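Local coordinates for protein glutamate--tRNA ligase (Methanothermobacter thermautotrophicus, PDB 3AII) that probably activates glutamate with ATP and transfers it to the acceptor end of tRNA, as a class I aminoacyl-tRNA synthetase, at residues I516-D527 against R538-F548. Numbering follows the deposited sequence.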
ATOM      1  N   ILE A 516     -21.329 -15.906 -16.645  1.00 17.82           N
ATOM      2  CA  ILE A 516     -20.859 -14.810 -17.482  1.00 13.47           C
ATOM      3  C   ILE A 516     -21.042 -15.207 -18.947  1.00 15.28           C
ATOM      4  O   ILE A 516     -21.083 -16.386 -19.287  1.00 16.10           O
ATOM      5  CB  ILE A 516     -19.374 -14.455 -17.131  1.00 17.37           C
ATOM      6  CG1 ILE A 516     -18.937 -13.133 -17.780  1.00 16.76           C
ATOM      7  CG2 ILE A 516     -18.428 -15.626 -17.482  1.00 16.03           C
ATOM      8  CD1 ILE A 516     -17.636 -12.552 -17.196  1.00 14.74           C
ATOM      9  N   GLU A 517     -21.185 -14.221 -19.818  1.00 15.90           N
ATOM     10  CA  GLU A 517     -21.399 -14.517 -21.224  1.00 16.48           C
ATOM     11  C   GLU A 517     -20.186 -15.201 -21.881  1.00 15.95           C
ATOM     12  O   GLU A 517     -19.053 -15.053 -21.427  1.00 18.43           O
ATOM     13  CB  GLU A 517     -21.799 -13.249 -21.972  1.00 18.09           C
ATOM     14  CG  GLU A 517     -20.660 -12.280 -22.179  1.00 15.73           C
ATOM     15  CD  GLU A 517     -21.140 -11.013 -22.850  1.00 20.18           C
ATOM     16  OE1 GLU A 517     -21.045 -10.917 -24.092  1.00 18.30           O
ATOM     17  OE2 GLU A 517     -21.625 -10.123 -22.127  1.00 18.15           O
ATOM     18  N   ALA A 518     -20.470 -15.961 -22.943  1.00 18.03           N
ATOM     19  CA  ALA A 518     -19.479 -16.791 -23.628  1.00 25.72           C
ATOM     20  C   ALA A 518     -18.186 -16.086 -24.003  1.00 23.88           C
ATOM     21  O   ALA A 518     -17.103 -16.664 -23.890  1.00 20.77           O
ATOM     22  CB  ALA A 518     -20.105 -17.428 -24.879  1.00 28.11           C
ATOM     23  N   ASP A 519     -18.273 -14.838 -24.453  1.00 27.34           N
ATOM     24  CA  ASP A 519     -17.069 -14.124 -24.883  1.00 22.44           C
ATOM     25  C   ASP A 519     -16.009 -13.894 -23.806  1.00 21.00           C
ATOM     26  O   ASP A 519     -14.836 -13.683 -24.112  1.00 22.21           O
ATOM     27  CB  ASP A 519     -17.437 -12.792 -25.533  1.00 24.15           C
ATOM     28  CG  ASP A 519     -17.831 -12.946 -26.981  1.00 23.03           C
ATOM     29  OD1 ASP A 519     -17.264 -13.831 -27.666  1.00 24.22           O
ATOM     30  OD2 ASP A 519     -18.710 -12.181 -27.435  1.00 26.34           O
ATOM     31  N   ALA A 520     -16.415 -13.918 -22.543  1.00 18.80           N
ATOM     32  CA  ALA A 520     -15.491 -13.766 -21.444  1.00 24.02           C
ATOM     33  C   ALA A 520     -14.373 -14.805 -21.519  1.00 16.84           C
ATOM     34  O   ALA A 520     -13.289 -14.579 -21.012  1.00 21.09           O
ATOM     35  CB  ALA A 520     -16.238 -13.860 -20.112  1.00 20.87           C
ATOM     36  N   SER A 521     -14.641 -15.935 -22.169  1.00 23.65           N
ATOM     37  CA  SER A 521     -13.620 -16.979 -22.300  1.00 21.33           C
ATOM     38  C   SER A 521     -12.382 -16.521 -23.072  1.00 23.22           C
ATOM     39  O   SER A 521     -11.333 -17.164 -23.003  1.00 21.23           O
ATOM     40  CB  SER A 521     -14.205 -18.247 -22.943  1.00 21.86           C
ATOM     41  OG  SER A 521     -14.643 -18.001 -24.263  1.00 29.68           O
ATOM     42  N   GLU A 522     -12.505 -15.414 -23.808  1.00 17.79           N
ATOM     43  CA  GLU A 522     -11.359 -14.812 -24.507  1.00 19.70           C
ATOM     44  C   GLU A 522     -10.361 -14.091 -23.585  1.00 19.58           C
ATOM     45  O   GLU A 522      -9.246 -13.755 -23.997  1.00 18.75           O
ATOM     46  CB  GLU A 522     -11.852 -13.832 -25.585  1.00 19.81           C
ATOM     47  CG  GLU A 522     -12.310 -12.474 -25.025  1.00 20.91           C
ATOM     48  CD  GLU A 522     -13.117 -11.669 -26.030  1.00 26.62           C
ATOM     49  OE1 GLU A 522     -13.054 -11.978 -27.237  1.00 22.25           O
ATOM     50  OE2 GLU A 522     -13.818 -10.723 -25.616  1.00 21.21           O
ATOM     51  N   LEU A 523     -10.763 -13.838 -22.341  1.00 18.25           N
ATOM     52  CA  LEU A 523      -9.924 -13.091 -21.415  1.00 18.47           C
ATOM     53  C   LEU A 523      -8.751 -13.921 -20.915  1.00 19.93           C
ATOM     54  O   LEU A 523      -8.838 -15.151 -20.820  1.00 26.83           O
ATOM     55  CB  LEU A 523     -10.753 -12.620 -20.219  1.00 19.34           C
ATOM     56  CG  LEU A 523     -11.904 -11.677 -20.579  1.00 18.40           C
ATOM     57  CD1 LEU A 523     -12.905 -11.570 -19.432  1.00 19.41           C
ATOM     58  CD2 LEU A 523     -11.335 -10.312 -20.969  1.00 17.91           C
ATOM     59  N   GLU A 524      -7.661 -13.237 -20.608  1.00 23.57           N
ATOM     60  CA  GLU A 524      -6.509 -13.875 -19.999  1.00 20.97           C
ATOM     61  C   GLU A 524      -6.273 -13.269 -18.633  1.00 23.22           C
ATOM     62  O   GLU A 524      -6.655 -12.130 -18.373  1.00 22.46           O
ATOM     63  CB  GLU A 524      -5.277 -13.685 -20.884  1.00 33.36           C
ATOM     64  CG  GLU A 524      -5.370 -14.432 -22.213  1.00 46.77           C
ATOM     65  CD  GLU A 524      -4.209 -14.130 -23.146  1.00 72.29           C
ATOM     66  OE1 GLU A 524      -3.921 -14.969 -24.025  1.00 75.14           O
ATOM     67  OE2 GLU A 524      -3.586 -13.055 -23.002  1.00 58.45           O
ATOM     68  N   VAL A 525      -5.643 -14.038 -17.752  1.00 23.60           N
ATOM     69  CA  VAL A 525      -5.256 -13.525 -16.441  1.00 22.04           C
ATOM     70  C   VAL A 525      -4.542 -12.172 -16.548  1.00 23.65           C
ATOM     71  O   VAL A 525      -3.687 -11.965 -17.414  1.00 23.79           O
ATOM     72  CB  VAL A 525      -4.406 -14.565 -15.660  1.00 21.59           C
ATOM     73  CG1 VAL A 525      -3.897 -13.973 -14.352  1.00 23.09           C
ATOM     74  CG2 VAL A 525      -5.234 -15.828 -15.417  1.00 27.17           C
ATOM     75  N   ASP A 526      -4.926 -11.260 -15.660  1.00 17.69           N
ATOM     76  CA  ASP A 526      -4.471  -9.865 -15.615  1.00 21.87           C
ATOM     77  C   ASP A 526      -5.361  -8.897 -16.390  1.00 19.71           C
ATOM     78  O   ASP A 526      -5.262  -7.686 -16.204  1.00 19.12           O
ATOM     79  CB  ASP A 526      -3.013  -9.699 -16.075  1.00 24.26           C
ATOM     80  CG  ASP A 526      -2.028 -10.421 -15.178  1.00 35.93           C
ATOM     81  OD1 ASP A 526      -0.933 -10.770 -15.668  1.00 43.53           O
ATOM     82  OD2 ASP A 526      -2.345 -10.640 -13.990  1.00 35.40           O
ATOM     83  N   ASP A 527      -6.225  -9.410 -17.261  1.00 18.38           N
ATOM     84  CA  ASP A 527      -7.172  -8.519 -17.944  1.00 17.46           C
ATOM     85  C   ASP A 527      -8.103  -7.867 -16.919  1.00 20.87           C
ATOM     86  O   ASP A 527      -8.542  -8.513 -15.972  1.00 18.12           O
ATOM     87  CB  ASP A 527      -7.990  -9.271 -18.994  1.00 17.96           C
ATOM     88  CG  ASP A 527      -7.185  -9.611 -20.231  1.00 24.85           C
ATOM     89  OD1 ASP A 527      -7.676 -10.430 -21.037  1.00 24.44           O
ATOM     90  OD2 ASP A 527      -6.072  -9.063 -20.386  1.00 28.16           O
ATOM     91  N   ARG A 538     -10.580  -7.576 -11.991  1.00 14.16           N
ATOM     92  CA  ARG A 538      -9.441  -8.159 -12.687  1.00 14.79           C
ATOM     93  C   ARG A 538      -9.582  -9.678 -12.712  1.00 17.03           C
ATOM     94  O   ARG A 538      -9.914 -10.290 -11.691  1.00 18.42           O
ATOM     95  CB  ARG A 538      -8.145  -7.762 -11.969  1.00 15.06           C
ATOM     96  CG  ARG A 538      -6.918  -8.466 -12.520  1.00 14.87           C
ATOM     97  CD  ARG A 538      -5.623  -8.066 -11.755  1.00 17.49           C
ATOM     98  NE  ARG A 538      -4.622  -9.108 -11.989  1.00 17.64           N
ATOM     99  CZ  ARG A 538      -4.595 -10.264 -11.334  1.00 17.72           C
ATOM    100  NH1 ARG A 538      -3.692 -11.178 -11.646  1.00 18.64           N
ATOM    101  NH2 ARG A 538      -5.473 -10.510 -10.368  1.00 16.80           N
ATOM    102  N   LEU A 539      -9.319 -10.284 -13.869  1.00 15.15           N
ATOM    103  CA  LEU A 539      -9.314 -11.744 -13.975  1.00 13.81           C
ATOM    104  C   LEU A 539      -8.048 -12.313 -13.317  1.00 15.81           C
ATOM    105  O   LEU A 539      -6.919 -12.018 -13.733  1.00 17.07           O
ATOM    106  CB  LEU A 539      -9.392 -12.200 -15.432  1.00 15.21           C
ATOM    107  CG  LEU A 539      -9.429 -13.730 -15.580  1.00 16.77           C
ATOM    108  CD1 LEU A 539     -10.695 -14.313 -14.947  1.00 22.30           C
ATOM    109  CD2 LEU A 539      -9.346 -14.146 -17.056  1.00 20.81           C
ATOM    110  N   ASP A 540      -8.257 -13.132 -12.294  1.00 15.53           N
ATOM    111  CA  ASP A 540      -7.161 -13.626 -11.452  1.00 19.31           C
ATOM    112  C   ASP A 540      -6.768 -15.049 -11.831  1.00 21.71           C
ATOM    113  O   ASP A 540      -5.595 -15.430 -11.759  1.00 19.92           O
ATOM    114  CB  ASP A 540      -7.572 -13.559  -9.980  1.00 18.00           C
ATOM    115  CG  ASP A 540      -6.428 -13.900  -9.040  1.00 20.98           C
ATOM    116  OD1 ASP A 540      -6.479 -14.991  -8.437  1.00 23.24           O
ATOM    117  OD2 ASP A 540      -5.478 -13.093  -8.920  1.00 20.13           O
ATOM    118  N   SER A 541      -7.750 -15.838 -12.244  1.00 22.36           N
ATOM    119  CA  SER A 541      -7.463 -17.170 -12.758  1.00 21.68           C
ATOM    120  C   SER A 541      -8.488 -17.559 -13.809  1.00 30.16           C
ATOM    121  O   SER A 541      -9.676 -17.267 -13.668  1.00 23.68           O
ATOM    122  CB  SER A 541      -7.398 -18.199 -11.624  1.00 28.26           C
ATOM    123  OG  SER A 541      -8.579 -18.187 -10.849  1.00 39.93           O
ATOM    124  N   ALA A 542      -8.018 -18.203 -14.874  1.00 32.21           N
ATOM    125  CA  ALA A 542      -8.874 -18.502 -16.026  1.00 27.82           C
ATOM    126  C   ALA A 542      -9.612 -19.820 -15.864  1.00 41.82           C
ATOM    127  O   ALA A 542      -9.339 -20.591 -14.943  1.00 45.67           O
ATOM    128  CB  ALA A 542      -8.059 -18.498 -17.310  1.00 44.72           C
ATOM    129  N   GLY A 543     -10.549 -20.069 -16.773  1.00 37.03           N
ATOM    130  CA  GLY A 543     -11.402 -21.245 -16.706  1.00 42.94           C
ATOM    131  C   GLY A 543     -10.625 -22.546 -16.779  1.00 50.44           C
ATOM    132  O   GLY A 543      -9.421 -22.536 -17.025  1.00 44.56           O
ATOM    133  N   PRO A 544     -11.313 -23.677 -16.565  1.00 56.92           N
ATOM    134  CA  PRO A 544     -12.750 -23.699 -16.273  1.00 57.35           C
ATOM    135  C   PRO A 544     -13.054 -23.022 -14.943  1.00 39.44           C
ATOM    136  O   PRO A 544     -12.376 -23.270 -13.944  1.00 43.42           O
ATOM    137  CB  PRO A 544     -13.072 -25.197 -16.186  1.00 50.37           C
ATOM    138  CG  PRO A 544     -11.934 -25.886 -16.866  1.00 60.89           C
ATOM    139  CD  PRO A 544     -10.740 -25.030 -16.612  1.00 67.03           C
ATOM    140  N   GLY A 545     -14.064 -22.162 -14.936  1.00 37.74           N
ATOM    141  CA  GLY A 545     -14.422 -21.450 -13.729  1.00 29.49           C
ATOM    142  C   GLY A 545     -13.534 -20.241 -13.533  1.00 36.19           C
ATOM    143  O   GLY A 545     -12.610 -20.255 -12.720  1.00 37.80           O
ATOM    144  N   MET A 546     -13.816 -19.187 -14.289  1.00 24.91           N
ATOM    145  CA  MET A 546     -13.098 -17.927 -14.140  1.00 20.73           C
ATOM    146  C   MET A 546     -13.266 -17.334 -12.740  1.00 20.95           C
ATOM    147  O   MET A 546     -14.359 -17.322 -12.174  1.00 23.37           O
ATOM    148  CB  MET A 546     -13.607 -16.929 -15.181  1.00 23.04           C
ATOM    149  CG  MET A 546     -13.065 -17.165 -16.562  1.00 27.59           C
ATOM    150  SD  MET A 546     -13.960 -16.114 -17.728  1.00 37.78           S
ATOM    151  CE  MET A 546     -15.144 -17.265 -18.388  1.00 33.30           C
ATOM    152  N   VAL A 547     -12.175 -16.826 -12.187  1.00 17.55           N
ATOM    153  CA  VAL A 547     -12.245 -16.112 -10.920  1.00 15.27           C
ATOM    154  C   VAL A 547     -11.737 -14.683 -11.091  1.00 19.36           C
ATOM    155  O   VAL A 547     -10.599 -14.477 -11.499  1.00 18.50           O
ATOM    156  CB  VAL A 547     -11.416 -16.819  -9.848  1.00 20.63           C
ATOM    157  CG1 VAL A 547     -11.516 -16.070  -8.536  1.00 23.45           C
ATOM    158  CG2 VAL A 547     -11.898 -18.264  -9.697  1.00 21.11           C
ATOM    159  N   PHE A 548     -12.594 -13.711 -10.786  1.00 16.46           N
ATOM    160  CA  PHE A 548     -12.232 -12.297 -10.838  1.00 17.95           C
ATOM    161  C   PHE A 548     -12.089 -11.765  -9.431  1.00 16.83           C
ATOM    162  O   PHE A 548     -12.743 -12.261  -8.506  1.00 20.57           O
ATOM    163  CB  PHE A 548     -13.353 -11.478 -11.494  1.00 16.78           C
ATOM    164  CG  PHE A 548     -13.608 -11.822 -12.936  1.00 16.68           C
ATOM    165  CD1 PHE A 548     -14.493 -12.831 -13.272  1.00 16.34           C
ATOM    166  CD2 PHE A 548     -12.981 -11.115 -13.953  1.00 15.75           C
ATOM    167  CE1 PHE A 548     -14.748 -13.146 -14.603  1.00 18.02           C
ATOM    168  CE2 PHE A 548     -13.222 -11.422 -15.285  1.00 14.32           C
ATOM    169  CZ  PHE A 548     -14.108 -12.441 -15.613  1.00 16.13           C
TER
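Arg538 sets out with CG opposite its own backbone N (chi1 173°) and stays extended to NE, which carries the guanidinium alongside Asp526; that aspartate, with CG beside its backbone N (chi1 -63°), points the same way. NH1 of Arg538 then meets Asp526 OD2 at 2.8 Å, at the guanidinium edge, while NE of Arg538 adds a weak bond to the same oxygen. NH2 of Arg538 reaches the anti lone pair of Asp540 OD2 at 3.0 Å; two carboxylates, with Arg360 O as a further acceptor for NH2, would hold the guanidinium's rotation. A methionine at Arg538 would probably leave Asp526 without this charge partner, and Asp540 with Arg360 still beside it.

Next to this network, Asp526 N gives a nearly straight bond (175°) to Leu539 O, and Leu539 N answers to Asp527 O at 2.9 Å. Both bonds come from the second half of the type II turn Glu524 to Asp527, an example of a loop turn fastened to a strand by backbone and charge together. Val525 CG1 lies 3.4 Å from Asp540 O. In the apolar layer alongside, Leu539 CD2 packs on Leu523 CB, Met546 CE on Ile516 CG2 and Ala520 CB; Phe548 takes Leu539 CD1 over its ring centre and Leu523 CD1 at its edge.

The loop links strands 511-516 and 528-531 and closes over strands 535-541 and 546-552; Leu523 also touches Tyr404 of strand 402-408.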